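Local atomic coordinates of titin (Homo sapiens, PDB entry 6H4L), a protein that probably acts, through an immunoglobulin-like domain of its M-band segment, as part of the structural scaffold of the muscle sarcomere. Residues Q24-I29 and A94-T99; S52-Y57 and L66-C71. All blocks are in the same frame, centred on the assembly; numbering follows the deposited sequence.

Interaction 1 (Q24-I29 and A94-T99); sequences QNTRFI and ATLDVT
With CG set anti to its carbonyl carbon (chi1 -74°), F28 sends its ring from strand 26-35 toward A94 and L96, while L96 places CG anti to its own backbone N (chi1 -174°) and extends its methyls toward T26. The two strands belong to opposite sheets of an immunoglobulin I-set beta-sandwich. The axes of 26-29 and 94-98 run nearly antiparallel and approach to 9.6 Å, and the contact is made by side chains together with the carbonyl oxygen of T95. The leading end of the phenyl ring does most of the touching: CZ of F28 lies 3.8 Å from CB of L96, which sits at the ring edge in its plane, and CE1 of F28 approaches CB of A94 at 3.8 Å from an oblique direction. The backbone oxygen of T95 also reaches the ring edge, its O 3.8 Å from CZ of F28. H18 and Y79 bring their rings against F28 as well, so the phenyl group has aromatic as well as aliphatic neighbours. Two residues earlier on the same strand, T26 divides its side chain between two environments. Its hydroxyl OG1 is hydrogen-bonded to NE2 of H18, which provides a polar partner for this buried group. Its methyl meets L96 tip to tip, CG2 of T26 standing 4.0 Å from CD1 of L96.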
ATOM      1  N   GLN A  24       7.334   1.217  17.016  1.00 37.84           N
ATOM      2  CA  GLN A  24       8.204   0.771  15.939  1.00 36.08           C
ATOM      3  C   GLN A  24       7.674   1.270  14.602  1.00 37.98           C
ATOM      4  O   GLN A  24       6.535   1.731  14.509  1.00 34.86           O
ATOM      5  CB  GLN A  24       8.340  -0.753  15.929  1.00 43.48           C
ATOM      6  CG  GLN A  24       9.142  -1.307  17.100  1.00 51.50           C
ATOM      7  CD  GLN A  24       9.660  -2.713  16.853  1.00 57.26           C
ATOM      8  OE1 GLN A  24       9.618  -3.220  15.728  1.00 47.92           O
ATOM      9  NE2 GLN A  24      10.158  -3.351  17.907  1.00 59.30           N
ATOM     10  N   ASN A  25       8.514   1.186  13.577  1.00 34.10           N
ATOM     11  CA  ASN A  25       8.097   1.497  12.214  1.00 31.80           C
ATOM     12  C   ASN A  25       7.675   0.220  11.535  1.00 35.27           C
ATOM     13  O   ASN A  25       8.109  -0.864  11.906  1.00 33.25           O
ATOM     14  CB  ASN A  25       9.255   2.104  11.424  1.00 40.22           C
ATOM     15  CG  ASN A  25       9.956   3.214  12.178  1.00 44.19           C
ATOM     16  OD1 ASN A  25       9.313   4.064  12.789  1.00 46.89           O
ATOM     17  ND2 ASN A  25      11.286   3.206  12.141  1.00 51.19           N
ATOM     18  N   THR A  26       6.832   0.333  10.525  1.00 28.18           N
ATOM     19  CA  THR A  26       6.465  -0.863   9.795  1.00 27.11           C
ATOM     20  C   THR A  26       6.250  -0.576   8.318  1.00 25.13           C
ATOM     21  O   THR A  26       6.111   0.572   7.909  1.00 26.37           O
ATOM     22  CB  THR A  26       5.220  -1.524  10.413  1.00 30.26           C
ATOM     23  OG1 THR A  26       5.151  -2.895  10.001  1.00 31.48           O
ATOM     24  CG2 THR A  26       3.957  -0.778  10.021  1.00 28.60           C
ATOM     25  N   ARG A  27       6.235  -1.632   7.521  1.00 24.14           N
ATOM     26  CA  ARG A  27       5.989  -1.487   6.091  1.00 22.95           C
ATOM     27  C   ARG A  27       4.969  -2.496   5.623  1.00 21.26           C
ATOM     28  O   ARG A  27       4.913  -3.613   6.145  1.00 24.43           O
ATOM     29  CB  ARG A  27       7.278  -1.729   5.311  1.00 20.96           C
ATOM     30  CG  ARG A  27       8.266  -0.608   5.393  1.00 24.07           C
ATOM     31  CD  ARG A  27       9.573  -0.934   4.684  1.00 26.18           C
ATOM     32  NE  ARG A  27      10.482   0.205   4.784  1.00 29.08           N
ATOM     33  CZ  ARG A  27      11.796   0.139   4.605  1.00 34.50           C
ATOM     34  NH1 ARG A  27      12.370  -1.026   4.327  1.00 31.49           N
ATOM     35  NH2 ARG A  27      12.536   1.238   4.719  1.00 34.09           N
ATOM     36  N   PHE A  28       4.183  -2.089   4.627  1.00 18.39           N
ATOM     37  CA  PHE A  28       3.404  -3.001   3.794  1.00 18.05           C
ATOM     38  C   PHE A  28       4.040  -2.986   2.415  1.00 20.34           C
ATOM     39  O   PHE A  28       4.443  -1.940   1.923  1.00 18.91           O
ATOM     40  CB  PHE A  28       1.952  -2.543   3.683  1.00 19.99           C
ATOM     41  CG  PHE A  28       1.134  -2.768   4.941  1.00 21.96           C
ATOM     42  CD1 PHE A  28       0.586  -4.011   5.208  1.00 23.60           C
ATOM     43  CD2 PHE A  28       0.892  -1.731   5.824  1.00 24.67           C
ATOM     44  CE1 PHE A  28      -0.177  -4.226   6.345  1.00 28.80           C
ATOM     45  CE2 PHE A  28       0.132  -1.940   6.978  1.00 27.02           C
ATOM     46  CZ  PHE A  28      -0.401  -3.188   7.233  1.00 28.30           C
ATOM     47  N   ILE A  29       4.117  -4.144   1.782  1.00 18.03           N
ATOM     48  CA  ILE A  29       4.757  -4.230   0.468  1.00 17.61           C
ATOM     49  C   ILE A  29       3.887  -5.088  -0.433  1.00 20.01           C
ATOM     50  O   ILE A  29       3.382  -6.118  -0.007  1.00 19.72           O
ATOM     51  CB  ILE A  29       6.167  -4.842   0.570  1.00 22.42           C
ATOM     52  CG1 ILE A  29       7.068  -3.971   1.451  1.00 20.54           C
ATOM     53  CG2 ILE A  29       6.795  -4.972  -0.816  1.00 26.94           C
ATOM     54  CD1 ILE A  29       8.367  -4.649   1.876  1.00 25.00           C
ATOM     55  N   ALA A  94      -4.886  -4.974   3.717  1.00 22.86           N
ATOM     56  CA  ALA A  94      -4.410  -5.791   4.819  1.00 24.52           C
ATOM     57  C   ALA A  94      -4.600  -5.005   6.104  1.00 28.20           C
ATOM     58  O   ALA A  94      -4.840  -3.799   6.080  1.00 27.94           O
ATOM     59  CB  ALA A  94      -2.930  -6.153   4.622  1.00 26.89           C
ATOM     60  N   THR A  95      -4.480  -5.699   7.228  0.67 26.97           N
ATOM     61  CA  THR A  95      -4.696  -5.071   8.521  0.67 27.87           C
ATOM     62  C   THR A  95      -3.396  -4.866   9.277  0.67 33.13           C
ATOM     63  O   THR A  95      -2.490  -5.695   9.222  0.67 32.65           O
ATOM     64  CB  THR A  95      -5.639  -5.908   9.398  0.67 33.34           C
ATOM     65  OG1 THR A  95      -5.047  -7.189   9.651  0.67 40.67           O
ATOM     66  CG2 THR A  95      -6.981  -6.090   8.718  0.67 30.60           C
ATOM     67  N   LEU A  96      -3.314  -3.744   9.981  1.00 30.80           N
ATOM     68  CA  LEU A  96      -2.235  -3.515  10.931  1.00 31.80           C
ATOM     69  C   LEU A  96      -2.781  -3.603  12.348  1.00 35.72           C
ATOM     70  O   LEU A  96      -3.802  -2.993  12.668  1.00 35.91           O
ATOM     71  CB  LEU A  96      -1.618  -2.136  10.723  1.00 30.25           C
ATOM     72  CG  LEU A  96      -0.380  -1.874  11.586  1.00 33.94           C
ATOM     73  CD1 LEU A  96       0.748  -2.842  11.237  1.00 33.06           C
ATOM     74  CD2 LEU A  96       0.072  -0.427  11.454  1.00 34.55           C
ATOM     75  N   ASP A  97      -2.100  -4.366  13.195  1.00 31.96           N
ATOM     76  CA  ASP A  97      -2.418  -4.386  14.616  1.00 36.40           C
ATOM     77  C   ASP A  97      -1.217  -3.899  15.397  1.00 35.49           C
ATOM     78  O   ASP A  97      -0.198  -4.584  15.479  1.00 41.97           O
ATOM     79  CB  ASP A  97      -2.819  -5.789  15.070  1.00 41.15           C
ATOM     80  CG  ASP A  97      -4.217  -6.169  14.621  1.00 71.00           C
ATOM     81  OD1 ASP A  97      -5.130  -5.321  14.726  1.00 80.23           O
ATOM     82  OD2 ASP A  97      -4.401  -7.313  14.155  1.00 79.06           O
ATOM     83  N   VAL A  98      -1.336  -2.703  15.960  1.00 43.38           N
ATOM     84  CA  VAL A  98      -0.279  -2.154  16.799  1.00 42.95           C
ATOM     85  C   VAL A  98      -0.468  -2.642  18.233  1.00 46.54           C
ATOM     86  O   VAL A  98      -1.467  -2.334  18.880  1.00 51.02           O
ATOM     87  CB  VAL A  98      -0.256  -0.615  16.736  1.00 42.97           C
ATOM     88  CG1 VAL A  98       0.970  -0.071  17.450  1.00 42.36           C
ATOM     89  CG2 VAL A  98      -0.273  -0.152  15.288  1.00 40.35           C
ATOM     90  N   THR A  99       0.495  -3.417  18.721  1.00 44.45           N
ATOM     91  CA  THR A  99       0.372  -4.072  20.021  1.00 54.00           C
ATOM     92  C   THR A  99       1.137  -3.330  21.112  1.00 61.13           C
ATOM     93  O   THR A  99       2.205  -2.775  20.862  1.00 60.13           O
ATOM     94  CB  THR A  99       0.874  -5.525  19.949  1.00 52.48           C
ATOM     95  OG1 THR A  99       2.279  -5.530  19.664  1.00 55.37           O
ATOM     96  CG2 THR A  99       0.139  -6.281  18.849  1.00 52.98           C
TER

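Interaction 2 (S52-Y57 and L66-C71); sequences SSKIHY and LEILDC
The imidazole of H56 meets E67 at its edge: OE1 of E67 lies in the ring plane, while CD1 of L69 comes in obliquely near CE1. The carboxylate plane is turned 61° from the ring, and ND1 of H56 donates a nearly straight hydrogen bond to OE1 of E67, 3.2 Å long at 167°. The other carboxylate oxygen, OE2, forms a salt bridge with R27, so both carboxylate oxygens of E67 have a partner. The ring of Y57 receives CD1 of L66 at its edge, CD2 of Y57 being 3.9 Å from that methyl, and also meets the ring of W42. These pairs belong to a beta hairpin. H56 and E67 form an antiparallel hydrogen-bonded pair, with N of E67 2.7 Å from O of H56. On the face shared by I55, Y57, L66 and I68, CD1 of I55 packs 3.7 Å from CG1 of I68. Beyond the strand pairing, K54 bends at chi4 (68°), and its NZ hydrogen-bonds O of L69 (2.8 Å), in the loop after strand 63-68, and also forms a salt bridge with D75. A water donates to OD2 of D70, which binds the zinc ion through OD1, with H72. Strand 55-60 is outermost in its sheet, and strand 63-68 lies between it and strand 26-35; L66 and I68 pack across the sandwich on Y79 of strand 77-85.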
ATOM      1  N   SER A  52       3.771  12.329   4.665  1.00 36.13           N
ATOM      2  CA  SER A  52       4.018  13.209   5.796  1.00 41.61           C
ATOM      3  C   SER A  52       5.250  12.697   6.523  1.00 37.32           C
ATOM      4  O   SER A  52       5.937  11.816   6.021  1.00 42.33           O
ATOM      5  CB  SER A  52       2.817  13.214   6.741  1.00 44.86           C
ATOM      6  OG  SER A  52       2.617  11.931   7.311  1.00 44.22           O
ATOM      7  N   SER A  53       5.544  13.244   7.700  1.00 44.71           N
ATOM      8  CA  SER A  53       6.664  12.729   8.475  1.00 43.89           C
ATOM      9  C   SER A  53       6.359  11.312   8.959  1.00 43.35           C
ATOM     10  O   SER A  53       7.267  10.535   9.254  1.00 56.94           O
ATOM     11  CB  SER A  53       6.986  13.652   9.650  1.00 51.67           C
ATOM     12  OG  SER A  53       5.854  13.815  10.482  1.00 56.95           O
ATOM     13  N   LYS A  54       5.075  10.973   9.013  1.00 44.28           N
ATOM     14  CA  LYS A  54       4.658   9.656   9.486  1.00 38.43           C
ATOM     15  C   LYS A  54       4.506   8.628   8.367  1.00 32.72           C
ATOM     16  O   LYS A  54       4.807   7.445   8.561  1.00 36.00           O
ATOM     17  CB  LYS A  54       3.348   9.772  10.258  1.00 56.24           C
ATOM     18  CG  LYS A  54       2.984   8.525  11.034  1.00 61.89           C
ATOM     19  CD  LYS A  54       1.840   8.808  11.984  1.00 63.75           C
ATOM     20  CE  LYS A  54       1.560   7.614  12.872  1.00 56.69           C
ATOM     21  NZ  LYS A  54       2.660   7.353  13.829  1.00 48.60           N
ATOM     22  N   ILE A  55       4.058   9.088   7.203  1.00 31.81           N
ATOM     23  CA  ILE A  55       3.686   8.199   6.103  1.00 27.88           C
ATOM     24  C   ILE A  55       4.533   8.443   4.850  1.00 29.81           C
ATOM     25  O   ILE A  55       4.606   9.569   4.367  1.00 28.75           O
ATOM     26  CB  ILE A  55       2.213   8.433   5.717  1.00 36.82           C
ATOM     27  CG1 ILE A  55       1.284   8.110   6.890  1.00 47.46           C
ATOM     28  CG2 ILE A  55       1.845   7.640   4.478  1.00 34.82           C
ATOM     29  CD1 ILE A  55       1.272   6.654   7.290  1.00 41.03           C
ATOM     30  N   HIS A  56       5.163   7.391   4.330  1.00 29.04           N
ATOM     31  CA  HIS A  56       5.887   7.471   3.057  1.00 25.24           C
ATOM     32  C   HIS A  56       5.481   6.300   2.175  1.00 22.54           C
ATOM     33  O   HIS A  56       5.333   5.184   2.660  1.00 24.09           O
ATOM     34  CB  HIS A  56       7.400   7.370   3.270  1.00 28.48           C
ATOM     35  CG  HIS A  56       7.960   8.416   4.177  1.00 37.69           C
ATOM     36  ND1 HIS A  56       8.942   8.140   5.105  1.00 46.83           N
ATOM     37  CD2 HIS A  56       7.693   9.736   4.291  1.00 44.22           C
ATOM     38  CE1 HIS A  56       9.245   9.246   5.763  1.00 45.67           C
ATOM     39  NE2 HIS A  56       8.501  10.230   5.288  1.00 45.76           N
ATOM     40  N   TYR A  57       5.338   6.542   0.879  1.00 21.87           N
ATOM     41  CA  TYR A  57       5.115   5.428  -0.037  1.00 23.38           C
ATOM     42  C   TYR A  57       5.872   5.593  -1.342  1.00 25.87           C
ATOM     43  O   TYR A  57       6.124   6.706  -1.799  1.00 27.17           O
ATOM     44  CB  TYR A  57       3.622   5.166  -0.293  1.00 22.43           C
ATOM     45  CG  TYR A  57       2.758   6.398  -0.494  1.00 29.44           C
ATOM     46  CD1 TYR A  57       2.699   7.049  -1.722  1.00 36.84           C
ATOM     47  CD2 TYR A  57       1.976   6.887   0.540  1.00 30.19           C
ATOM     48  CE1 TYR A  57       1.895   8.166  -1.901  1.00 41.63           C
ATOM     49  CE2 TYR A  57       1.176   8.003   0.374  1.00 37.18           C
ATOM     50  CZ  TYR A  57       1.138   8.635  -0.847  1.00 44.23           C
ATOM     51  OH  TYR A  57       0.333   9.742  -0.999  1.00 49.94           O
ATOM     52  N   LEU A  66       4.507   0.907   1.474  1.00 19.85           N
ATOM     53  CA  LEU A  66       3.972   1.932   2.370  1.00 17.38           C
ATOM     54  C   LEU A  66       4.739   1.805   3.663  1.00 20.73           C
ATOM     55  O   LEU A  66       4.849   0.717   4.211  1.00 24.38           O
ATOM     56  CB  LEU A  66       2.484   1.710   2.647  1.00 18.90           C
ATOM     57  CG  LEU A  66       1.885   2.622   3.742  1.00 21.53           C
ATOM     58  CD1 LEU A  66       1.907   4.064   3.270  1.00 25.94           C
ATOM     59  CD2 LEU A  66       0.450   2.200   4.095  1.00 22.41           C
ATOM     60  N   GLU A  67       5.255   2.916   4.153  1.00 22.50           N
ATOM     61  CA  GLU A  67       5.987   2.884   5.398  1.00 22.21           C
ATOM     62  C   GLU A  67       5.267   3.785   6.394  1.00 26.95           C
ATOM     63  O   GLU A  67       4.931   4.920   6.068  1.00 26.27           O
ATOM     64  CB  GLU A  67       7.410   3.356   5.157  1.00 22.63           C
ATOM     65  CG  GLU A  67       8.249   3.458   6.412  1.00 29.83           C
ATOM     66  CD  GLU A  67       9.653   3.907   6.083  1.00 41.56           C
ATOM     67  OE1 GLU A  67       9.827   5.089   5.717  1.00 43.97           O
ATOM     68  OE2 GLU A  67      10.571   3.067   6.149  1.00 40.70           O
ATOM     69  N   ILE A  68       4.988   3.245   7.574  1.00 26.24           N
ATOM     70  CA  ILE A  68       4.352   4.014   8.648  1.00 25.36           C
ATOM     71  C   ILE A  68       5.335   4.060   9.802  1.00 30.24           C
ATOM     72  O   ILE A  68       5.783   3.014  10.278  1.00 29.77           O
ATOM     73  CB  ILE A  68       3.042   3.348   9.114  1.00 27.59           C
ATOM     74  CG1 ILE A  68       2.101   3.115   7.927  1.00 31.36           C
ATOM     75  CG2 ILE A  68       2.362   4.194  10.206  1.00 28.92           C
ATOM     76  CD1 ILE A  68       1.477   1.736   7.911  1.00 40.94           C
ATOM     77  N   LEU A  69       5.688   5.267  10.241  1.00 31.20           N
ATOM     78  CA  LEU A  69       6.701   5.437  11.267  1.00 31.07           C
ATOM     79  C   LEU A  69       6.050   5.626  12.629  1.00 32.09           C
ATOM     80  O   LEU A  69       4.948   6.160  12.715  1.00 33.55           O
ATOM     81  CB  LEU A  69       7.556   6.664  10.964  1.00 37.33           C
ATOM     82  CG  LEU A  69       8.335   6.687   9.652  1.00 44.73           C
ATOM     83  CD1 LEU A  69       9.267   7.891   9.657  1.00 49.75           C
ATOM     84  CD2 LEU A  69       9.117   5.402   9.489  1.00 44.40           C
ATOM     85  N   ASP A  70       6.741   5.187  13.680  1.00 39.23           N
ATOM     86  CA  ASP A  70       6.342   5.443  15.059  1.00 48.47           C
ATOM     87  C   ASP A  70       4.892   5.057  15.355  1.00 42.64           C
ATOM     88  O   ASP A  70       4.104   5.874  15.823  1.00 36.51           O
ATOM     89  CB  ASP A  70       6.568   6.906  15.386  1.00 37.23           C
ATOM     90  CG  ASP A  70       6.266   7.221  16.835  1.00 39.95           C
ATOM     91  OD1 ASP A  70       6.479   6.309  17.649  1.00 49.84           O
ATOM     92  OD2 ASP A  70       5.780   8.333  17.083  1.00 41.53           O
ATOM     93  N   CYS A  71       4.580   3.791  15.114  1.00 34.12           N
ATOM     94  CA  CYS A  71       3.214   3.277  15.171  1.00 39.17           C
ATOM     95  C   CYS A  71       2.548   3.326  16.534  1.00 41.67           C
ATOM     96  O   CYS A  71       3.089   2.828  17.515  1.00 38.53           O
ATOM     97  CB  CYS A  71       3.187   1.837  14.670  1.00 31.06           C
ATOM     98  SG  CYS A  71       3.420   1.697  12.885  1.00 33.46           S
TER
HETATM   99  O   HOH W   1       3.314   9.169  15.358  1.00 46.06           O

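In the fold
After strands 7-11 and 18-20, the chain enters 24-29, at the start of strand 26-35, and later turns through the hairpin of strands 55-60 and 63-68, where interaction 2 closes a short loop. Only when strand 88-98 returns does 94-99 meet 24-29, so interaction 1 closes a much longer loop with interaction 2 nested inside it. Their centres lie about 10 Å apart. Strands 26-35 and 63-68 are neighbours in one sheet, joined by backbone hydrogen bonds of F28 with L66 and T26 with I68. Interaction 2 thus pairs strands within that sheet, whereas interaction 1 spans the sandwich to the other.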